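UV damage endonuclease (Sulfolobus acidocaldarius, PDB 3TC3) is a manganese-binding TIM-barrel enzyme of DNA repair that probably nicks DNA strands at damaged sites, recognising different lesions by flipping out dinucleotides. Local coordinates at residues A[46-51]-A[92-97]. Residues are numbered along the deposited sequence; the frame is centred on the assembly and turned at random.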
loop_
_atom_site.group_PDB
_atom_site.type_symbol
_atom_site.label_atom_id
_atom_site.label_comp_id
_atom_site.label_asym_id
_atom_site.label_seq_id
_atom_site.Cartn_x
_atom_site.Cartn_y
_atom_site.Cartn_z
ATOM N N LEU A 46 4.932 1.773 -25.533
ATOM C CA LEU A 46 5.852 2.685 -24.864
ATOM C C LEU A 46 6.307 3.823 -25.769
ATOM O O LEU A 46 6.950 3.597 -26.819
ATOM C CB LEU A 46 7.025 1.905 -24.215
ATOM C CG LEU A 46 8.181 2.668 -23.555
ATOM C CD1 LEU A 46 7.619 3.496 -22.368
ATOM C CD2 LEU A 46 9.199 1.652 -23.008
ATOM N N SER A 47 6.041 5.066 -25.380
ATOM C CA SER A 47 6.784 6.193 -26.003
ATOM C C SER A 47 6.709 7.319 -24.996
ATOM O O SER A 47 5.834 7.290 -24.037
ATOM C CB SER A 47 6.070 6.630 -27.304
ATOM O OG SER A 47 4.928 7.409 -26.999
ATOM N N GLU A 48 7.594 8.269 -25.126
ATOM C CA GLU A 48 7.485 9.424 -24.319
ATOM C C GLU A 48 6.142 10.126 -24.331
ATOM O O GLU A 48 5.553 10.398 -23.270
ATOM C CB GLU A 48 8.674 10.358 -24.517
ATOM C CG GLU A 48 8.424 11.676 -23.857
ATOM C CD GLU A 48 9.642 12.489 -23.607
ATOM O OE1 GLU A 48 10.492 12.081 -22.762
ATOM O OE2 GLU A 48 9.731 13.540 -24.269
ATOM N N GLU A 49 5.649 10.505 -25.514
ATOM C CA GLU A 49 4.364 11.113 -25.588
ATOM C C GLU A 49 3.290 10.344 -24.881
ATOM O O GLU A 49 2.544 10.954 -24.169
ATOM C CB GLU A 49 3.932 11.288 -27.044
ATOM C CG GLU A 49 3.016 12.431 -27.231
ATOM C CD GLU A 49 2.959 12.832 -28.706
ATOM O OE1 GLU A 49 4.046 13.013 -29.325
ATOM O OE2 GLU A 49 1.829 12.922 -29.230
ATOM N N ARG A 50 3.144 9.036 -25.141
ATOM C CA ARG A 50 2.081 8.240 -24.484
ATOM C C ARG A 50 2.271 8.160 -22.946
ATOM O O ARG A 50 1.261 8.239 -22.180
ATOM C CB ARG A 50 2.039 6.845 -25.057
ATOM C CG ARG A 50 0.961 5.944 -24.544
ATOM C CD ARG A 50 0.040 5.444 -25.617
ATOM N NE ARG A 50 -0.517 4.157 -25.208
ATOM C CZ ARG A 50 -1.744 3.997 -24.715
ATOM N NH1 ARG A 50 -2.556 5.035 -24.601
ATOM N NH2 ARG A 50 -2.161 2.800 -24.347
ATOM N N VAL A 51 3.509 7.989 -22.497
ATOM C CA VAL A 51 3.734 7.977 -21.041
ATOM C C VAL A 51 3.304 9.298 -20.436
ATOM O O VAL A 51 2.645 9.290 -19.416
ATOM C CB VAL A 51 5.211 7.687 -20.705
ATOM C CG1 VAL A 51 5.565 8.042 -19.216
ATOM C CG2 VAL A 51 5.512 6.228 -21.019
ATOM N N PHE A 92 12.404 2.234 -20.354
ATOM C CA PHE A 92 11.736 3.471 -20.059
ATOM C C PHE A 92 12.801 4.536 -19.685
ATOM O O PHE A 92 13.526 4.350 -18.715
ATOM C CB PHE A 92 10.762 3.209 -18.863
ATOM C CG PHE A 92 9.993 4.416 -18.431
ATOM C CD1 PHE A 92 10.623 5.400 -17.680
ATOM C CD2 PHE A 92 8.639 4.507 -18.661
ATOM C CE1 PHE A 92 9.915 6.517 -17.238
ATOM C CE2 PHE A 92 7.882 5.594 -18.188
ATOM C CZ PHE A 92 8.498 6.596 -17.435
ATOM N N HIS A 93 12.772 5.687 -20.376
ATOM C CA HIS A 93 13.689 6.757 -20.056
ATOM C C HIS A 93 13.072 8.112 -20.123
ATOM O O HIS A 93 13.693 9.056 -20.627
ATOM C CB HIS A 93 14.883 6.726 -21.055
ATOM C CG HIS A 93 15.519 5.355 -21.192
ATOM N ND1 HIS A 93 16.213 4.799 -20.227
ATOM C CD2 HIS A 93 15.519 4.452 -22.249
ATOM C CE1 HIS A 93 16.641 3.586 -20.621
ATOM N NE2 HIS A 93 16.242 3.398 -21.840
ATOM N N VAL A 94 11.857 8.257 -19.622
ATOM C CA VAL A 94 11.110 9.492 -19.719
ATOM C C VAL A 94 11.424 10.361 -18.492
ATOM O O VAL A 94 11.389 9.890 -17.355
ATOM C CB VAL A 94 9.614 9.194 -19.768
ATOM C CG1 VAL A 94 8.752 10.492 -19.837
ATOM C CG2 VAL A 94 9.232 8.262 -20.919
ATOM N N ASN A 95 11.711 11.646 -18.712
ATOM C CA ASN A 95 11.978 12.499 -17.558
ATOM C C ASN A 95 10.678 13.086 -16.997
ATOM O O ASN A 95 10.370 14.272 -17.141
ATOM C CB ASN A 95 12.946 13.639 -17.940
ATOM C CG ASN A 95 13.413 14.442 -16.750
ATOM O OD1 ASN A 95 13.190 14.094 -15.588
ATOM N ND2 ASN A 95 14.165 15.518 -17.047
ATOM N N TRP A 96 9.898 12.211 -16.379
ATOM C CA TRP A 96 8.589 12.643 -15.853
ATOM C C TRP A 96 8.760 13.497 -14.624
ATOM O O TRP A 96 7.851 14.317 -14.319
ATOM C CB TRP A 96 7.679 11.426 -15.585
ATOM C CG TRP A 96 8.294 10.360 -14.725
ATOM C CD1 TRP A 96 9.057 9.268 -15.133
ATOM C CD2 TRP A 96 8.252 10.292 -13.281
ATOM N NE1 TRP A 96 9.438 8.512 -14.052
ATOM C CE2 TRP A 96 9.003 9.119 -12.898
ATOM C CE3 TRP A 96 7.620 11.056 -12.289
ATOM C CZ2 TRP A 96 9.130 8.732 -11.542
ATOM C CZ3 TRP A 96 7.789 10.712 -10.964
ATOM C CH2 TRP A 96 8.520 9.583 -10.591
ATOM N N LYS A 97 9.856 13.334 -13.891
ATOM C CA LYS A 97 10.040 14.098 -12.619
ATOM C C LYS A 97 10.120 15.573 -12.936
ATOM O O LYS A 97 9.507 16.396 -12.239
ATOM C CB LYS A 97 11.301 13.729 -11.895
ATOM C CG LYS A 97 11.343 12.344 -11.400
ATOM C CD LYS A 97 12.798 11.940 -11.150
ATOM C CE LYS A 97 12.929 10.486 -10.718
ATOM N NZ LYS A 97 14.347 10.155 -10.240
#
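Val-51, in the first turn of helix 48-71, meets Phe-92 in the tightest part of this contact. Its CG1 methyl lies 3.5 Å from Phe-92 CE2 and also touches CZ, while its other methyl, CG2, approaches CE2 at 3.7 Å, and the valine thus straddles one corner of the ring obliquely. With CG anti to the backbone N (chi1 180°), the Phe-92 ring is carried toward Val-51. Val-94 CG2 covers one face of the same ring toward its rim and packs 4.0 Å from Val-51 CG1. Ile-84, from the intervening loop, also touches Phe-92. Further along the ring, Leu-46 CD1 makes a thinner contact 4.0 Å from Phe-92 CD2, the two side chains crossing at about a right angle.

The other flank, beside Glu-48, is looser and open to solvent. The extended glutamate chain runs across Val-94 at a slant, bringing OE1 to 3.8 Å from Val-94 CG1, a contact without a hydrogen bond. Each segment leads into a helix through its own cap. Ser-47 OG accepts from Arg-50 N at 3.0 Å in a nearly straight bond (171°), and Asn-95, the centre of an inverse gamma turn, caps helix 96-99 while its ND2 bonds to Asp-98.

The contact therefore joins the start of the first long helix of the TIM barrel to the loop before helix 96-99, away from the manganese site. No hydrogen bond or salt bridge crosses it, which implies cohesion by apolar packing around Phe-92, while Ser-47 and Asn-95 each cap their own helix.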